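Local atomic coordinates of gram-positive cocci surface proteins LPxTG domain-containing protein (Streptococcus pneumoniae, PDB entry 3NZ3), a protein that probably binds mucin through this domain and so may help the pneumococcus, to whose cell wall it is attached, adhere to host mucus. Residues T21-I26 against D40-V45; H27-V32 against T104-R109. One frame throughout, in Å; residues are numbered along the deposited sequence.

Overall arrangement
The two contacts follow each other along one long strand, 14-30, with their centres about 19 Å apart. Contact 1 pairs residues 21-26 of that strand with the antiparallel neighbour 39-53; contact 2 pairs the strand end and ensuing turn with parallel neighbour 101-107 and the loop beyond. Strand 14-30 is therefore an inner strand, with a partner on either edge. Contact 1 lies about 3 Å, centre to centre, from the middle of this elongated, all-beta domain, and contact 2 about 19 Å from it. They meet where Asp40 OD1 probably accepts a hydrogen bond from His27 ND1 at 2.8 Å. A triethylene glycol, probably from the crystallisation liquor, lies about 6 Å from the Asp40 side chain.

Contact 1. Residues T21-I26 against D40-V45; sequences TITRII and DVVQPV
Arg24 and Gln43 face each other as a hydrogen-bonded pair in an antiparallel ladder between strands 14-30 and 39-53 of the mixed sheet in this mucin-binding domain. Their side chains run side by side from the face that also carries Ile22, Ile26, Val41 and Val45. Arg24 starts with CG anti to its own N (chi1 180°) and bends at chi3, which turns the side of the guanidinium to the amide. The two flat groups are nearly coplanar, 12° apart. Strands 68-74 and 88-94 cover this face, and the long polar chains suit it because their ends find acceptors there: Arg24 NH1 binds Glu90 O and Gln43 NE2 binds Asp71 O. Ile26 CD1 packs on Val41 CG1 at 4.2 Å.

Beta-branched residues fill much of the other face, as suits extended chain. Thr23 CG2 touches Val42 CG1 at 3.7 Å, while Thr23 OG1 comes to 3.7 Å from Pro44 CA. Proline costs the ladder no bond at this non-hydrogen-bonded pair, where its N faces away from strand 14-30. One oxygen, Gln43 OE1, accepts from two arginine nitrogens: 2.9 Å from Arg24 NE, nearly along the C=O axis, and 3.0 Å from Arg24 NH2, on a lone pair.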
loop_
_atom_site.group_PDB
_atom_site.type_symbol
_atom_site.label_atom_id
_atom_site.label_comp_id
_atom_site.label_asym_id
_atom_site.label_seq_id
_atom_site.Cartn_x
_atom_site.Cartn_y
_atom_site.Cartn_z
ATOM N N THR A 21 4.510 -2.571 -9.121
ATOM C CA THR A 21 4.424 -2.287 -7.691
ATOM C C THR A 21 3.156 -1.488 -7.406
ATOM O O THR A 21 2.849 -0.508 -8.098
ATOM C CB THR A 21 5.681 -1.554 -7.179
ATOM O OG1 THR A 21 6.843 -2.319 -7.521
ATOM C CG2 THR A 21 5.636 -1.365 -5.655
ATOM N N ILE A 22 2.417 -1.945 -6.400
ATOM C CA ILE A 22 1.212 -1.280 -5.918
ATOM C C ILE A 22 1.455 -0.931 -4.454
ATOM O O ILE A 22 1.850 -1.794 -3.664
ATOM C CB ILE A 22 -0.038 -2.182 -6.076
ATOM C CG1 ILE A 22 -0.144 -2.686 -7.525
ATOM C CG2 ILE A 22 -1.307 -1.419 -5.694
ATOM C CD1 ILE A 22 -1.039 -3.882 -7.707
ATOM N N THR A 23 1.232 0.333 -4.102
ATOM C CA THR A 23 1.682 0.854 -2.812
ATOM C C THR A 23 0.557 1.512 -2.004
ATOM O O THR A 23 -0.272 2.254 -2.547
ATOM C CB THR A 23 2.846 1.864 -3.007
ATOM O OG1 THR A 23 3.861 1.280 -3.833
ATOM C CG2 THR A 23 3.470 2.259 -1.667
ATOM N N ARG A 24 0.531 1.216 -0.706
ATOM C CA ARG A 24 -0.307 1.950 0.227
ATOM C C ARG A 24 0.552 2.830 1.125
ATOM O O ARG A 24 1.527 2.368 1.735
ATOM C CB ARG A 24 -1.167 1.015 1.079
ATOM C CG ARG A 24 -2.063 1.767 2.078
ATOM C CD ARG A 24 -3.110 0.854 2.708
ATOM N NE ARG A 24 -2.534 -0.054 3.698
ATOM C CZ ARG A 24 -3.230 -0.957 4.386
ATOM N NH1 ARG A 24 -4.543 -1.080 4.202
ATOM N NH2 ARG A 24 -2.611 -1.734 5.266
ATOM N N ILE A 25 0.181 4.101 1.201
ATOM C CA ILE A 25 0.829 5.026 2.121
ATOM C C ILE A 25 -0.143 5.438 3.217
ATOM O O ILE A 25 -1.301 5.796 2.946
ATOM C CB ILE A 25 1.380 6.271 1.392
ATOM C CG1 ILE A 25 2.394 5.844 0.320
ATOM C CG2 ILE A 25 2.026 7.244 2.390
ATOM C CD1 ILE A 25 2.806 6.948 -0.648
ATOM N N ILE A 26 0.329 5.382 4.459
ATOM C CA ILE A 26 -0.453 5.871 5.579
ATOM C C ILE A 26 0.197 7.151 6.095
ATOM O O ILE A 26 1.401 7.172 6.379
ATOM C CB ILE A 26 -0.576 4.819 6.708
ATOM C CG1 ILE A 26 -0.958 3.456 6.119
ATOM C CG2 ILE A 26 -1.601 5.277 7.765
ATOM C CD1 ILE A 26 -0.809 2.287 7.078
ATOM N N ASP A 40 5.389 8.865 7.699
ATOM C CA ASP A 40 4.586 8.055 6.790
ATOM C C ASP A 40 4.979 6.591 6.892
ATOM O O ASP A 40 6.154 6.278 7.106
ATOM C CB ASP A 40 4.808 8.498 5.345
ATOM C CG ASP A 40 4.042 9.745 4.986
ATOM O OD1 ASP A 40 3.249 10.247 5.817
ATOM O OD2 ASP A 40 4.229 10.216 3.843
ATOM N N VAL A 41 3.996 5.704 6.742
ATOM C CA VAL A 41 4.257 4.275 6.560
ATOM C C VAL A 41 4.004 3.931 5.083
ATOM O O VAL A 41 2.913 4.170 4.555
ATOM C CB VAL A 41 3.403 3.397 7.521
ATOM C CG1 VAL A 41 3.422 1.928 7.099
ATOM C CG2 VAL A 41 3.910 3.537 8.965
ATOM N N VAL A 42 5.027 3.403 4.416
ATOM C CA VAL A 42 4.945 3.101 2.987
ATOM C C VAL A 42 4.985 1.583 2.811
ATOM O O VAL A 42 5.906 0.919 3.307
ATOM C CB VAL A 42 6.080 3.800 2.187
ATOM C CG1 VAL A 42 6.025 3.440 0.685
ATOM C CG2 VAL A 42 6.010 5.319 2.356
ATOM N N GLN A 43 3.975 1.044 2.125
ATOM C CA GLN A 43 3.828 -0.405 1.954
ATOM C C GLN A 43 3.786 -0.814 0.477
ATOM O O GLN A 43 2.698 -0.921 -0.107
ATOM C CB GLN A 43 2.569 -0.911 2.674
ATOM C CG GLN A 43 2.483 -0.511 4.150
ATOM C CD GLN A 43 1.291 -1.109 4.855
ATOM O OE1 GLN A 43 0.136 -0.860 4.490
ATOM N NE2 GLN A 43 1.561 -1.897 5.879
ATOM N N PRO A 44 4.967 -1.043 -0.134
ATOM C CA PRO A 44 5.010 -1.444 -1.539
ATOM C C PRO A 44 4.856 -2.953 -1.714
ATOM O O PRO A 44 5.474 -3.738 -0.991
ATOM C CB PRO A 44 6.394 -0.982 -1.993
ATOM C CG PRO A 44 7.244 -1.018 -0.745
ATOM C CD PRO A 44 6.317 -0.877 0.441
ATOM N N VAL A 45 4.005 -3.355 -2.649
ATOM C CA VAL A 45 3.865 -4.765 -2.984
ATOM C C VAL A 45 4.172 -4.945 -4.467
ATOM O O VAL A 45 3.580 -4.279 -5.314
ATOM C CB VAL A 45 2.471 -5.304 -2.594
ATOM C CG1 VAL A 45 2.186 -6.657 -3.258
ATOM C CG2 VAL A 45 2.356 -5.418 -1.057
#

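Contact 2. Residues H27-V32 against T104-R109; sequences HYVDKV and TVRYDR
Tyr28 and Val105 run alongside each other on one face of a parallel beta ladder that joins the end of strand 14-30 to the end of strand 101-107. Four backbone hydrogen bonds zip it together, from Val105 N on His27 O to Lys31 N on Tyr107 O.

The tight part is the buried face of Tyr28, Val105 and Tyr107. Tyr28 CD2 comes within 3.6 Å of Val105 CB and also meets the edge of the Tyr107 ring, 3.8 Å from CE1. Tyrosine suits position 107: its ring fills the buried layer while OH bonds Gly76 O.

On the other face, Val29 sets CG2 between its N and its carbonyl carbon (chi1 -54° for CG1), and this methyl touches Thr104 CG2 at 3.5 Å and Arg106 CG at 3.7 Å. Arg106 runs extended to NE, and its guanidinium spreads one face over Thr104 CG2, a packing that allows the charge to remain near solvent.

Asp30, buried at the strand end, is well ordered by its bonds: OD1 accepts from Val32 N at 2.8 Å, an Asx turn, and also from Thr33 N, while OD2 bonds Tyr81 OH. One water donates to Asp30 OD1 and Asp108 OD1 and accepts from Arg109 N, bridging the two segments as they leave the sheet. The loose, solvent side is the side chains of Lys31, Val32 and Asp108: Lys31 NZ stays 4.3 Å from Asp108 OD2, beyond a salt bridge.

Asp85 OD1 accepts a hydrogen bond from Arg106 N, so the connection between strands 68-74 and 88-94 borders this ladder, while Val37 of strand 36-37 packs against Tyr107.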
loop_
_atom_site.group_PDB
_atom_site.type_symbol
_atom_site.label_atom_id
_atom_site.label_comp_id
_atom_site.label_asym_id
_atom_site.label_seq_id
_atom_site.Cartn_x
_atom_site.Cartn_y
_atom_site.Cartn_z
ATOM N N HIS A 27 -0.597 8.215 6.171
ATOM C CA HIS A 27 -0.163 9.489 6.745
ATOM C C HIS A 27 -0.770 9.648 8.128
ATOM O O HIS A 27 -1.870 9.147 8.394
ATOM C CB HIS A 27 -0.613 10.679 5.897
ATOM C CG HIS A 27 -0.180 10.621 4.466
ATOM N ND1 HIS A 27 1.129 10.803 4.074
ATOM C CD2 HIS A 27 -0.893 10.433 3.329
ATOM C CE1 HIS A 27 1.206 10.721 2.757
ATOM N NE2 HIS A 27 -0.007 10.497 2.281
ATOM N N TYR A 28 -0.058 10.367 8.992
ATOM C CA TYR A 28 -0.504 10.631 10.362
ATOM C C TYR A 28 -0.440 12.133 10.591
ATOM O O TYR A 28 0.650 12.713 10.607
ATOM C CB TYR A 28 0.390 9.902 11.368
ATOM C CG TYR A 28 0.407 8.400 11.186
ATOM C CD1 TYR A 28 1.329 7.791 10.335
ATOM C CD2 TYR A 28 -0.508 7.592 11.854
ATOM C CE1 TYR A 28 1.343 6.400 10.157
ATOM C CE2 TYR A 28 -0.505 6.208 11.689
ATOM C CZ TYR A 28 0.422 5.620 10.833
ATOM O OH TYR A 28 0.428 4.252 10.670
ATOM N N VAL A 29 -1.604 12.764 10.751
ATOM C CA VAL A 29 -1.666 14.224 10.831
ATOM C C VAL A 29 -2.457 14.747 12.032
ATOM O O VAL A 29 -3.277 14.038 12.623
ATOM C CB VAL A 29 -2.225 14.875 9.525
ATOM C CG1 VAL A 29 -1.436 14.425 8.284
ATOM C CG2 VAL A 29 -3.714 14.582 9.347
ATOM N N ASP A 30 -2.196 16.001 12.383
ATOM C CA ASP A 30 -3.034 16.722 13.328
ATOM C C ASP A 30 -4.378 17.005 12.647
ATOM O O ASP A 30 -4.418 17.563 11.546
ATOM C CB ASP A 30 -2.336 18.022 13.737
ATOM C CG ASP A 30 -3.074 18.777 14.826
ATOM O OD1 ASP A 30 -4.238 19.160 14.613
ATOM O OD2 ASP A 30 -2.472 19.007 15.893
ATOM N N LYS A 31 -5.469 16.608 13.303
ATOM C CA LYS A 31 -6.834 16.784 12.772
ATOM C C LYS A 31 -7.121 18.211 12.300
ATOM O O LYS A 31 -7.798 18.405 11.288
ATOM C CB LYS A 31 -7.885 16.367 13.817
ATOM C CG LYS A 31 -9.313 16.288 13.261
ATOM C CD LYS A 31 -10.335 16.099 14.360
ATOM C CE LYS A 31 -11.755 16.089 13.791
ATOM N NZ LYS A 31 -12.760 16.041 14.886
ATOM N N VAL A 32 -6.605 19.197 13.033
ATOM C CA VAL A 32 -6.896 20.611 12.767
ATOM C C VAL A 32 -5.868 21.267 11.837
ATOM O O VAL A 32 -6.231 21.867 10.818
ATOM C CB VAL A 32 -7.012 21.421 14.096
ATOM C CG1 VAL A 32 -7.115 22.922 13.823
ATOM C CG2 VAL A 32 -8.209 20.945 14.915
ATOM N N THR A 104 -5.196 8.498 5.695
ATOM C CA THR A 104 -4.787 9.513 6.659
ATOM C C THR A 104 -5.415 9.221 8.013
ATOM O O THR A 104 -6.641 9.148 8.150
ATOM C CB THR A 104 -5.147 10.936 6.178
ATOM O OG1 THR A 104 -4.449 11.218 4.956
ATOM C CG2 THR A 104 -4.766 11.983 7.224
ATOM N N VAL A 105 -4.557 9.009 9.001
ATOM C CA VAL A 105 -4.972 8.841 10.381
ATOM C C VAL A 105 -4.864 10.215 11.040
ATOM O O VAL A 105 -3.836 10.886 10.919
ATOM C CB VAL A 105 -4.068 7.807 11.108
ATOM C CG1 VAL A 105 -4.443 7.671 12.579
ATOM C CG2 VAL A 105 -4.135 6.442 10.405
ATOM N N ARG A 106 -5.927 10.634 11.728
ATOM C CA ARG A 106 -5.988 11.981 12.306
ATOM C C ARG A 106 -6.000 11.985 13.829
ATOM O O ARG A 106 -6.791 11.274 14.463
ATOM C CB ARG A 106 -7.195 12.751 11.757
ATOM C CG ARG A 106 -7.015 13.191 10.319
ATOM C CD ARG A 106 -8.264 13.813 9.731
ATOM N NE ARG A 106 -8.013 14.265 8.361
ATOM C CZ ARG A 106 -8.207 13.521 7.271
ATOM N NH1 ARG A 106 -8.657 12.277 7.373
ATOM N NH2 ARG A 106 -7.943 14.026 6.071
ATOM N N TYR A 107 -5.108 12.798 14.400
ATOM C CA TYR A 107 -5.000 12.982 15.843
ATOM C C TYR A 107 -5.461 14.382 16.215
ATOM O O TYR A 107 -5.079 15.378 15.580
ATOM C CB TYR A 107 -3.555 12.807 16.325
ATOM C CG TYR A 107 -2.954 11.429 16.138
ATOM C CD1 TYR A 107 -2.536 10.993 14.880
ATOM C CD2 TYR A 107 -2.761 10.579 17.227
ATOM C CE1 TYR A 107 -1.964 9.725 14.705
ATOM C CE2 TYR A 107 -2.189 9.317 17.065
ATOM C CZ TYR A 107 -1.793 8.900 15.797
ATOM O OH TYR A 107 -1.226 7.656 15.627
ATOM N N ASP A 108 -6.280 14.462 17.253
ATOM C CA ASP A 108 -6.728 15.750 17.753
ATOM C C ASP A 108 -6.061 15.983 19.104
ATOM O O ASP A 108 -5.985 15.069 19.924
ATOM C CB ASP A 108 -8.251 15.759 17.877
ATOM C CG ASP A 108 -8.847 17.158 17.768
ATOM O OD1 ASP A 108 -8.117 18.119 17.432
ATOM O OD2 ASP A 108 -10.061 17.288 18.021
ATOM N N ARG A 109 -5.553 17.195 19.318
ATOM C CA ARG A 109 -4.896 17.535 20.580
ATOM C C ARG A 109 -5.848 17.366 21.763
ATOM O O ARG A 109 -7.065 17.486 21.609
ATOM C CB ARG A 109 -4.318 18.959 20.537
ATOM C CG ARG A 109 -5.337 20.065 20.296
ATOM C CD ARG A 109 -4.675 21.445 20.359
ATOM N NE ARG A 109 -5.651 22.477 20.706
ATOM C CZ ARG A 109 -5.358 23.750 20.967
ATOM N NH1 ARG A 109 -4.105 24.181 20.916
ATOM N NH2 ARG A 109 -6.329 24.598 21.276
HETATM O O HOH W 1 -5.515 19.140 16.973
#